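Local coordinates for protein ribosomal RNA small subunit methyltransferase E (Legionella pneumophila, PDB 5O95) that probably methylates N3 of a specific uridine in 16S ribosomal RNA of the small subunit, using S-adenosyl-L-methionine as methyl donor, at residues Gly140-Cys145 / Gln149-Arg154; Met97-Ser102 / Ala108-Leu113; Arg164-His169 / His213-Leu218; Val157-Phe162 / Ala193-Pro198. All coordinates share one frame; numbering follows the deposited sequence.

Contact 1 of 4, residues Gly140-Cys145 / Gln149-Arg154; sequences GACEQC and QIPELR
Cys-142, near the C-terminal end of helix 124-145, puts its sulfur against the chain that leads into strand 152-158. The tight part centres on this one atom. Cys-142 SG lies 3.5 Å from CD of Pro-151, the ring carbon next to the proline nitrogen. The same SG is 3.7 Å from the backbone O of Gln-149. Ile-150 reaches the cysteine with its CD1 end: Ile-150 CD1 is 4.0 Å from Cys-142 SG and about as close to CB. The sulfur gets there because it stands anti to its own carbonyl carbon (chi1 -67°), with CB directed at the neighbouring chain. Ile-138, one turn earlier on the helix, also packs on Ile-150 and Pro-151.

The looser side lies beyond this cluster. The CB of Gln-149 points away from the helix, and its OE1 accepts a hydrogen bond from Asn-50 ND2. Glu-152 OE2 and Arg-154 NE form a salt bridge at 2.8 Å, the oxygen being met from above the carboxylate plane. The helix and the strand belong to the beta-alpha-beta unit of strand 109-114, helix 124-145 and strand 152-158. No hydrogen bond spans the two segments, so their direct contact rests on van der Waals packing around a thiol.

Contact 2 of 4, residues Met97-Ser102 / Ala108-Leu113; sequences MVMQKS and ACITPL
Ile-110 of strand 109-114 points at helix 94-104 and meets two of its side chains, Met-99 and Ser-102. The apolar contacts come first. Met-99 sends its thioether end across Ile-110 at a slant. Its CE is 3.9 Å from Ile-110 CG2, and its SD is 4.1 Å from Ile-110 CD1. The methionine chain bends at chi2 (-70°), which brings its end nearer the strand than its CB direction alone suggests. The same Met-99 CE comes within 4.4 Å of CG of Pro-112, two residues along the strand. Trp-134 of helix 124-145 packs on both Met-99 and Pro-112.

The polar part is held within the helix. Ser-102 OG donates to the backbone O of Val-98 at 2.8 Å. Ser-102 N bonds to that same oxygen, and the two donors approach from opposite faces of the carbonyl plane. OG sits between the backbone N and the carbonyl carbon (chi1 66°), which turns it back to the preceding turn. With that bond made, Ser-102 OG can lie 3.4 Å from Ile-110 CD1 inside a buried contact.

The axes of segments 97-102 and 109-113 run nearly antiparallel (170°) and come within 10.3 Å of each other. This is helix-on-sheet packing within the beta-alpha-beta unit of strand 82-88, helix 94-104 and strand 109-114, part of the SPOUT-family methyltransferase domain.

Contact 3 of 4, residues Arg164-His169 / His213-Leu218; sequences REAKEH and HGFLPL
The Phe-215 ring meets Ala-166 at its edge, near the ring plane. Ala-166 CB is 3.7 Å from Phe-215 CZ and 4.0 Å from Phe-215 CE1, so the methyl touches the far end of the ring. Phe-162 and Val-163 of helix 159-165, and Ala-193 and Ile-195 of strand 191-196, also pack on this phenylalanine. The second flat group, the imidazole of His-213, comes obliquely to the backbone of Arg-164. His-213 CD2 is 3.8 Å from Arg-164 CA, and His-213 NE2 is 4.0 Å from it. The other ring nitrogen, ND1, is hydrogen-bonded to the backbone O of Leu-209.

Both rings follow the end of helix 204-212. Gly-214, with a positive phi of 84°, is the C-prime residue of a Schellman motif there. Phe-215 N reaches back to Thr-210 O, and Gly-214 N to Ser-211 O. The chain then enters strand 216-218, one of the two outermost strands of the parallel sheet within this chain.

On the other segment, Ala-166 is the first residue to leave helical angles after helix 159-165, and its CB is directed at the phenylalanine. Arg-164 is exposed, and its CB points off His-213. Arg-164 NE is 6.4 Å from His-213 NE2, so their polar ends are not in contact.

Contact 4 of 4, residues Val157-Phe162 / Ala193-Pro198; sequences VYLDQF and ALIIGP
Phe-162 and Ile-195 slide past each other in opposite directions, and their overlap is the main part of this buried contact. Ile-195 CG1 is 3.7 Å from Phe-162 CE2 and 4.0 Å from Phe-162 CD2. Ile-195 CD1 is 4.0 Å from Phe-162 CD2. CG1 and CD1 of Ile-195 thus both meet the CD2-CE2 side of the Phe-162 ring, obliquely. Phe-162 extends from the helix with CG opposite the backbone N (chi1 -177°), which carries the ring out to strand 191-196. Phe-162 CZ is 4.4 Å from Ala-193 CB, which also approaches the ring obliquely.

Helix 159-165 here packs on the parallel sheet of the SPOUT-family domain. Tyr-158 is its N-cap residue, and the backbone bond from Phe-162 N to Tyr-158 O belongs to its first turn. The Phe-162 ring also meets His-84 edge-to-face, and Leu-113 packs on both Phe-162 and Ile-195. Strand 191-196 leads directly into Gly-197, a residue seen to bind S-adenosyl-L-methionine in this protein.

Leu-159, one turn before Phe-162, has a similar first torsion (chi1 177°). It crosses Ile-195 at about a right angle, with Leu-159 CD1 3.9 Å from Ile-195 CD1. Ile-195 holds CG1 anti to its own carbonyl carbon and keeps chi2 extended at 177°. That straight branch lets CD1 touch both the leucine and the phenylalanine.

All four contacts lie in the methyltransferase domain and reach one six-stranded parallel sheet. Contact 2 comes first along the chain, and contact 1 follows it. Their centres are about 9 Å apart, and they join through backbone pairing of the neighbouring strands 109-114 and 152-158. The same two strands bring contacts 2 and 4 into direct touch, with centres about 12 Å apart. Contact 4 shares strand 152-158 with contact 1, although their centres are about 21 Å apart. Contacts 3 and 4 cross along the chain and share helix 159-165; their centres are about 10 Å apart. Contacts 1 and 2 face the second subunit, while contacts 3 and 4 do not touch it; contact 4 holds Gly-197 of the cofactor site.

Contact 1 of 4, residues Gly140-Cys145 / Gln149-Arg154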
# COMPACT_ATOMS: atom_id res chain seq x y z
N GLY B 140 -0.73 -8.33 -15.14
CA GLY B 140 0.63 -8.43 -14.64
C GLY B 140 0.66 -8.72 -13.15
O GLY B 140 1.48 -9.50 -12.68
N ALA B 141 -0.24 -8.09 -12.40
CA ALA B 141 -0.28 -8.30 -10.95
C ALA B 141 -0.75 -9.72 -10.61
O ALA B 141 -0.27 -10.32 -9.64
CB ALA B 141 -1.16 -7.25 -10.28
N CYS B 142 -1.66 -10.28 -11.41
CA CYS B 142 -2.04 -11.67 -11.20
C CYS B 142 -0.89 -12.60 -11.53
O CYS B 142 -0.70 -13.61 -10.84
CB CYS B 142 -3.27 -12.03 -12.04
SG CYS B 142 -4.77 -11.16 -11.51
N GLU B 143 -0.12 -12.28 -12.58
CA GLU B 143 1.07 -13.07 -12.86
C GLU B 143 2.01 -13.06 -11.66
O GLU B 143 2.53 -14.10 -11.26
CB GLU B 143 1.79 -12.56 -14.10
CG GLU B 143 0.95 -12.74 -15.36
CD GLU B 143 1.52 -12.09 -16.58
OE1 GLU B 143 2.27 -11.08 -16.46
OE2 GLU B 143 1.19 -12.56 -17.70
N GLN B 144 2.20 -11.88 -11.05
CA GLN B 144 3.13 -11.75 -9.93
C GLN B 144 2.62 -12.41 -8.65
O GLN B 144 3.38 -13.05 -7.92
CB GLN B 144 3.40 -10.25 -9.68
CG GLN B 144 4.22 -9.94 -8.39
CD GLN B 144 3.37 -9.87 -7.11
OE1 GLN B 144 2.25 -9.37 -7.11
NE2 GLN B 144 3.91 -10.40 -6.02
N CYS B 145 1.33 -12.25 -8.34
CA CYS B 145 0.84 -12.65 -7.02
C CYS B 145 0.30 -14.08 -6.95
O CYS B 145 0.11 -14.61 -5.84
CB CYS B 145 -0.19 -11.61 -6.51
SG CYS B 145 -1.85 -11.82 -7.10
N GLN B 149 -7.21 -16.12 -11.75
CA GLN B 149 -8.44 -15.54 -12.23
C GLN B 149 -8.18 -14.05 -12.21
O GLN B 149 -7.57 -13.56 -11.26
CB GLN B 149 -9.58 -15.89 -11.28
CG GLN B 149 -10.94 -15.39 -11.68
CD GLN B 149 -12.05 -15.94 -10.80
OE1 GLN B 149 -11.95 -17.03 -10.23
NE2 GLN B 149 -13.13 -15.17 -10.68
N ILE B 150 -8.61 -13.36 -13.26
CA ILE B 150 -8.38 -11.92 -13.40
C ILE B 150 -9.57 -11.17 -12.79
O ILE B 150 -10.71 -11.50 -13.10
CB ILE B 150 -8.27 -11.54 -14.88
CG1 ILE B 150 -7.32 -12.49 -15.63
CG2 ILE B 150 -7.86 -10.05 -15.00
CD1 ILE B 150 -5.91 -12.50 -15.10
N PRO B 151 -9.33 -10.17 -11.92
CA PRO B 151 -10.45 -9.36 -11.42
C PRO B 151 -11.21 -8.75 -12.58
O PRO B 151 -10.65 -8.45 -13.63
CB PRO B 151 -9.76 -8.24 -10.61
CG PRO B 151 -8.33 -8.59 -10.49
CD PRO B 151 -8.03 -9.79 -11.39
N GLU B 152 -12.52 -8.55 -12.38
CA GLU B 152 -13.32 -7.84 -13.36
C GLU B 152 -12.99 -6.36 -13.30
O GLU B 152 -12.98 -5.75 -12.23
CB GLU B 152 -14.81 -8.06 -13.06
CG GLU B 152 -15.75 -7.42 -14.08
CD GLU B 152 -17.21 -7.73 -13.80
OE1 GLU B 152 -17.51 -8.42 -12.80
OE2 GLU B 152 -18.07 -7.27 -14.58
N LEU B 153 -12.69 -5.77 -14.46
CA LEU B 153 -12.45 -4.33 -14.56
C LEU B 153 -13.66 -3.78 -15.29
O LEU B 153 -13.91 -4.12 -16.45
CB LEU B 153 -11.15 -4.03 -15.31
CG LEU B 153 -10.89 -2.55 -15.64
CD1 LEU B 153 -10.84 -1.71 -14.39
CD2 LEU B 153 -9.58 -2.41 -16.41
N ARG B 154 -14.46 -2.99 -14.58
CA ARG B 154 -15.69 -2.46 -15.12
C ARG B 154 -15.45 -1.12 -15.80
O ARG B 154 -14.48 -0.42 -15.50
CB ARG B 154 -16.72 -2.29 -14.01
CG ARG B 154 -17.21 -3.58 -13.40
CD ARG B 154 -18.44 -4.09 -14.11
NE ARG B 154 -19.16 -5.05 -13.29
CZ ARG B 154 -20.15 -4.73 -12.45
NH1 ARG B 154 -20.54 -3.47 -12.33
NH2 ARG B 154 -20.75 -5.68 -11.74

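Contact 2 of 4, residues Met97-Ser102 / Ala108-Leu113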
# COMPACT_ATOMS: atom_id res chain seq x y z
N MET B 97 -1.31 2.38 -9.43
CA MET B 97 -0.91 1.70 -8.20
C MET B 97 -2.09 0.93 -7.61
O MET B 97 -1.94 -0.23 -7.20
CB MET B 97 -0.38 2.76 -7.23
CG MET B 97 0.57 2.22 -6.20
SD MET B 97 0.01 2.72 -4.58
CE MET B 97 -1.49 1.77 -4.50
N VAL B 98 -3.27 1.55 -7.59
CA VAL B 98 -4.46 0.90 -7.04
C VAL B 98 -4.81 -0.35 -7.84
O VAL B 98 -5.19 -1.37 -7.27
CB VAL B 98 -5.65 1.87 -6.99
CG1 VAL B 98 -6.91 1.15 -6.61
CG2 VAL B 98 -5.36 2.99 -5.98
N MET B 99 -4.75 -0.26 -9.18
CA MET B 99 -5.00 -1.43 -10.01
C MET B 99 -4.07 -2.58 -9.62
O MET B 99 -4.51 -3.73 -9.48
CB MET B 99 -4.80 -1.08 -11.48
CG MET B 99 -5.84 -0.11 -12.04
SD MET B 99 -7.47 -0.86 -12.17
CE MET B 99 -8.48 0.63 -12.37
N GLN B 100 -2.77 -2.30 -9.50
CA GLN B 100 -1.82 -3.38 -9.21
C GLN B 100 -2.05 -3.96 -7.81
O GLN B 100 -2.17 -5.19 -7.64
CB GLN B 100 -0.39 -2.86 -9.35
CG GLN B 100 0.66 -3.88 -8.94
CD GLN B 100 2.06 -3.34 -9.04
OE1 GLN B 100 2.59 -2.78 -8.08
NE2 GLN B 100 2.68 -3.51 -10.20
N LYS B 101 -2.13 -3.10 -6.81
CA LYS B 101 -2.19 -3.59 -5.44
C LYS B 101 -3.56 -4.17 -5.09
O LYS B 101 -3.63 -5.05 -4.22
CB LYS B 101 -1.75 -2.47 -4.50
CG LYS B 101 -0.26 -2.11 -4.76
CD LYS B 101 0.43 -1.38 -3.65
CE LYS B 101 1.88 -1.16 -4.05
NZ LYS B 101 2.48 -2.37 -4.69
N SER B 102 -4.65 -3.67 -5.69
CA SER B 102 -5.94 -4.25 -5.37
C SER B 102 -6.03 -5.67 -5.91
O SER B 102 -6.61 -6.55 -5.26
CB SER B 102 -7.09 -3.38 -5.87
OG SER B 102 -7.12 -3.34 -7.28
N ALA B 108 -12.19 -8.55 -6.24
CA ALA B 108 -12.95 -9.31 -7.22
C ALA B 108 -13.34 -8.47 -8.43
O ALA B 108 -13.39 -8.99 -9.55
CB ALA B 108 -14.22 -9.87 -6.56
N CYS B 109 -13.58 -7.18 -8.22
CA CYS B 109 -14.12 -6.30 -9.25
C CYS B 109 -13.65 -4.89 -8.94
O CYS B 109 -13.60 -4.50 -7.78
CB CYS B 109 -15.64 -6.28 -9.20
SG CYS B 109 -16.41 -5.62 -10.70
N ILE B 110 -13.33 -4.12 -9.99
CA ILE B 110 -12.88 -2.74 -9.84
C ILE B 110 -13.67 -1.87 -10.81
O ILE B 110 -13.69 -2.16 -12.01
CB ILE B 110 -11.38 -2.59 -10.16
CG1 ILE B 110 -10.53 -3.55 -9.34
CG2 ILE B 110 -10.93 -1.14 -9.87
CD1 ILE B 110 -9.16 -3.79 -9.93
N THR B 111 -14.26 -0.79 -10.30
CA THR B 111 -14.91 0.22 -11.15
C THR B 111 -14.22 1.56 -10.98
O THR B 111 -14.19 2.09 -9.85
CB THR B 111 -16.40 0.36 -10.80
OG1 THR B 111 -17.09 -0.86 -11.08
CG2 THR B 111 -17.04 1.51 -11.61
N PRO B 112 -13.64 2.15 -12.02
CA PRO B 112 -13.20 3.55 -11.92
C PRO B 112 -14.43 4.43 -11.74
O PRO B 112 -15.42 4.27 -12.44
CB PRO B 112 -12.51 3.80 -13.27
CG PRO B 112 -12.20 2.40 -13.82
CD PRO B 112 -13.33 1.56 -13.33
N LEU B 113 -14.36 5.33 -10.76
CA LEU B 113 -15.52 6.09 -10.34
C LEU B 113 -15.30 7.56 -10.64
O LEU B 113 -14.21 8.09 -10.43
CB LEU B 113 -15.74 5.90 -8.84
CG LEU B 113 -17.08 6.36 -8.25
CD1 LEU B 113 -18.26 5.58 -8.87
CD2 LEU B 113 -17.06 6.20 -6.74

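Contact 3 of 4, residues Arg164-His169 / His213-Leu218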
# COMPACT_ATOMS: atom_id res chain seq x y z
N ARG B 164 -26.84 3.06 -7.82
CA ARG B 164 -28.11 2.53 -8.30
C ARG B 164 -27.99 1.04 -8.61
O ARG B 164 -28.91 0.26 -8.32
CB ARG B 164 -28.59 3.33 -9.51
CG ARG B 164 -29.29 2.51 -10.58
CD ARG B 164 -30.08 3.40 -11.54
NE ARG B 164 -29.32 4.58 -11.96
CZ ARG B 164 -28.56 4.64 -13.05
NH1 ARG B 164 -28.46 3.58 -13.85
NH2 ARG B 164 -27.91 5.75 -13.34
N GLU B 165 -26.85 0.62 -9.15
CA GLU B 165 -26.67 -0.75 -9.62
C GLU B 165 -26.09 -1.69 -8.58
O GLU B 165 -26.16 -2.92 -8.77
CB GLU B 165 -25.76 -0.77 -10.85
CG GLU B 165 -26.33 -0.01 -12.03
CD GLU B 165 -25.38 0.05 -13.20
OE1 GLU B 165 -24.18 -0.26 -13.03
OE2 GLU B 165 -25.83 0.42 -14.30
N ALA B 166 -25.51 -1.17 -7.49
CA ALA B 166 -24.80 -2.02 -6.53
C ALA B 166 -25.77 -2.97 -5.85
O ALA B 166 -26.77 -2.54 -5.25
CB ALA B 166 -24.09 -1.14 -5.50
N LYS B 167 -25.48 -4.27 -5.93
CA LYS B 167 -26.32 -5.28 -5.30
C LYS B 167 -25.57 -6.10 -4.26
O LYS B 167 -26.12 -7.09 -3.75
CB LYS B 167 -27.00 -6.15 -6.36
CG LYS B 167 -27.92 -5.35 -7.28
CD LYS B 167 -28.51 -6.20 -8.40
CE LYS B 167 -29.38 -5.35 -9.32
NZ LYS B 167 -29.92 -6.12 -10.48
N GLU B 168 -24.35 -5.71 -3.91
CA GLU B 168 -23.57 -6.42 -2.90
C GLU B 168 -24.29 -6.41 -1.55
O GLU B 168 -25.02 -5.47 -1.22
CB GLU B 168 -22.19 -5.78 -2.76
CG GLU B 168 -21.21 -6.08 -3.90
CD GLU B 168 -21.46 -5.25 -5.15
OE1 GLU B 168 -22.23 -4.27 -5.07
OE2 GLU B 168 -20.88 -5.56 -6.21
N HIS B 169 -24.08 -7.48 -0.77
CA HIS B 169 -24.81 -7.63 0.49
C HIS B 169 -24.39 -6.60 1.53
O HIS B 169 -25.20 -6.18 2.35
CB HIS B 169 -24.64 -9.03 1.06
CG HIS B 169 -25.39 -10.09 0.30
ND1 HIS B 169 -25.84 -11.25 0.89
CD2 HIS B 169 -25.76 -10.16 -0.99
CE1 HIS B 169 -26.45 -11.99 -0.01
NE2 HIS B 169 -26.42 -11.35 -1.17
N HIS B 213 -28.98 4.80 -0.80
CA HIS B 213 -28.83 3.48 -1.38
C HIS B 213 -28.18 2.48 -0.43
O HIS B 213 -27.75 1.41 -0.87
CB HIS B 213 -28.07 3.54 -2.70
CG HIS B 213 -28.84 4.18 -3.80
ND1 HIS B 213 -29.09 5.54 -3.84
CD2 HIS B 213 -29.43 3.66 -4.91
CE1 HIS B 213 -29.80 5.82 -4.92
NE2 HIS B 213 -30.02 4.70 -5.58
N GLY B 214 -28.09 2.81 0.86
CA GLY B 214 -27.62 1.86 1.85
C GLY B 214 -26.12 1.73 2.02
O GLY B 214 -25.67 0.78 2.66
N PHE B 215 -25.34 2.65 1.46
CA PHE B 215 -23.90 2.66 1.70
C PHE B 215 -23.61 3.23 3.08
O PHE B 215 -24.03 4.34 3.42
CB PHE B 215 -23.17 3.43 0.59
CG PHE B 215 -23.00 2.63 -0.67
CD1 PHE B 215 -24.05 2.46 -1.56
CD2 PHE B 215 -21.78 2.00 -0.94
CE1 PHE B 215 -23.90 1.69 -2.71
CE2 PHE B 215 -21.62 1.23 -2.09
CZ PHE B 215 -22.67 1.08 -2.97
N LEU B 216 -22.90 2.44 3.89
CA LEU B 216 -22.66 2.77 5.29
C LEU B 216 -21.24 3.29 5.48
O LEU B 216 -20.30 2.72 4.91
CB LEU B 216 -22.84 1.51 6.15
CG LEU B 216 -24.22 0.85 6.04
CD1 LEU B 216 -24.30 -0.40 6.91
CD2 LEU B 216 -25.34 1.82 6.37
N PRO B 217 -21.05 4.34 6.28
CA PRO B 217 -19.74 5.01 6.33
C PRO B 217 -18.72 4.25 7.17
O PRO B 217 -19.00 3.85 8.30
CB PRO B 217 -20.07 6.37 6.98
CG PRO B 217 -21.33 6.13 7.77
CD PRO B 217 -22.10 5.08 6.99
N LEU B 218 -17.53 4.09 6.61
CA LEU B 218 -16.44 3.36 7.24
C LEU B 218 -15.29 4.32 7.53
O LEU B 218 -14.96 5.18 6.71
CB LEU B 218 -15.94 2.27 6.29
CG LEU B 218 -14.77 1.42 6.77
CD1 LEU B 218 -15.19 0.60 7.97
CD2 LEU B 218 -14.32 0.50 5.63

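Contact 4 of 4, residues Val157-Phe162 / Ala193-Pro198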
# COMPACT_ATOMS: atom_id res chain seq x y z
N VAL B 157 -17.98 4.70 -14.31
CA VAL B 157 -19.34 5.22 -14.17
C VAL B 157 -19.32 6.35 -13.16
O VAL B 157 -18.42 6.46 -12.33
CB VAL B 157 -20.38 4.16 -13.74
CG1 VAL B 157 -20.55 3.06 -14.80
CG2 VAL B 157 -20.04 3.57 -12.38
N TYR B 158 -20.35 7.19 -13.24
CA TYR B 158 -20.56 8.20 -12.21
C TYR B 158 -21.14 7.56 -10.95
O TYR B 158 -21.71 6.46 -10.98
CB TYR B 158 -21.50 9.30 -12.70
CG TYR B 158 -20.85 10.26 -13.67
CD1 TYR B 158 -20.78 9.97 -15.03
CD2 TYR B 158 -20.29 11.45 -13.23
CE1 TYR B 158 -20.18 10.84 -15.91
CE2 TYR B 158 -19.69 12.32 -14.11
CZ TYR B 158 -19.63 12.01 -15.45
OH TYR B 158 -19.03 12.88 -16.32
N LEU B 159 -21.00 8.28 -9.84
CA LEU B 159 -21.40 7.74 -8.55
C LEU B 159 -22.87 7.34 -8.53
O LEU B 159 -23.23 6.32 -7.91
CB LEU B 159 -21.11 8.79 -7.47
CG LEU B 159 -21.53 8.45 -6.03
CD1 LEU B 159 -20.58 7.45 -5.38
CD2 LEU B 159 -21.63 9.72 -5.21
N ASP B 160 -23.74 8.11 -9.17
CA ASP B 160 -25.16 7.79 -9.11
C ASP B 160 -25.47 6.46 -9.79
O ASP B 160 -26.26 5.66 -9.28
CB ASP B 160 -26.03 8.92 -9.68
CG ASP B 160 -25.73 9.23 -11.13
OD1 ASP B 160 -24.70 8.78 -11.66
OD2 ASP B 160 -26.55 9.94 -11.74
N GLN B 161 -24.85 6.20 -10.95
CA GLN B 161 -25.00 4.89 -11.57
C GLN B 161 -24.45 3.78 -10.68
O GLN B 161 -25.05 2.71 -10.57
CB GLN B 161 -24.33 4.85 -12.94
CG GLN B 161 -24.50 3.52 -13.63
CD GLN B 161 -24.05 3.52 -15.07
OE1 GLN B 161 -23.49 4.51 -15.56
NE2 GLN B 161 -24.29 2.42 -15.77
N PHE B 162 -23.31 4.02 -10.03
CA PHE B 162 -22.72 2.97 -9.21
C PHE B 162 -23.63 2.59 -8.05
O PHE B 162 -23.86 1.40 -7.79
CB PHE B 162 -21.33 3.35 -8.71
CG PHE B 162 -20.69 2.25 -7.94
CD1 PHE B 162 -19.98 1.25 -8.59
CD2 PHE B 162 -20.81 2.20 -6.55
CE1 PHE B 162 -19.39 0.22 -7.87
CE2 PHE B 162 -20.23 1.17 -5.83
CZ PHE B 162 -19.52 0.18 -6.49
N ALA B 193 -19.37 -4.05 -1.47
CA ALA B 193 -19.06 -2.92 -2.34
C ALA B 193 -18.43 -1.85 -1.47
O ALA B 193 -18.91 -1.58 -0.37
CB ALA B 193 -20.32 -2.38 -3.01
N LEU B 194 -17.31 -1.30 -1.93
CA LEU B 194 -16.58 -0.28 -1.19
C LEU B 194 -16.32 0.89 -2.11
O LEU B 194 -15.66 0.74 -3.14
CB LEU B 194 -15.23 -0.84 -0.71
CG LEU B 194 -14.26 0.14 -0.07
CD1 LEU B 194 -14.81 0.63 1.25
CD2 LEU B 194 -12.90 -0.56 0.09
N ILE B 195 -16.80 2.07 -1.70
CA ILE B 195 -16.57 3.32 -2.42
C ILE B 195 -15.43 4.06 -1.74
O ILE B 195 -15.52 4.38 -0.55
CB ILE B 195 -17.83 4.19 -2.43
CG1 ILE B 195 -18.95 3.49 -3.20
CG2 ILE B 195 -17.53 5.54 -3.08
CD1 ILE B 195 -20.25 4.24 -3.20
N ILE B 196 -14.37 4.35 -2.49
CA ILE B 196 -13.31 5.25 -2.06
C ILE B 196 -13.41 6.49 -2.93
O ILE B 196 -13.27 6.40 -4.15
CB ILE B 196 -11.94 4.60 -2.23
CG1 ILE B 196 -11.96 3.24 -1.55
CG2 ILE B 196 -10.83 5.53 -1.73
CD1 ILE B 196 -10.77 2.93 -0.80
N GLY B 197 -13.67 7.64 -2.30
CA GLY B 197 -13.79 8.88 -3.01
C GLY B 197 -12.46 9.57 -3.23
O GLY B 197 -11.39 9.07 -2.86
N PRO B 198 -12.51 10.75 -3.84
CA PRO B 198 -11.29 11.53 -4.05
C PRO B 198 -10.85 12.17 -2.75
O PRO B 198 -11.57 12.19 -1.74
CB PRO B 198 -11.74 12.61 -5.05
CG PRO B 198 -13.21 12.83 -4.69
CD PRO B 198 -13.73 11.46 -4.28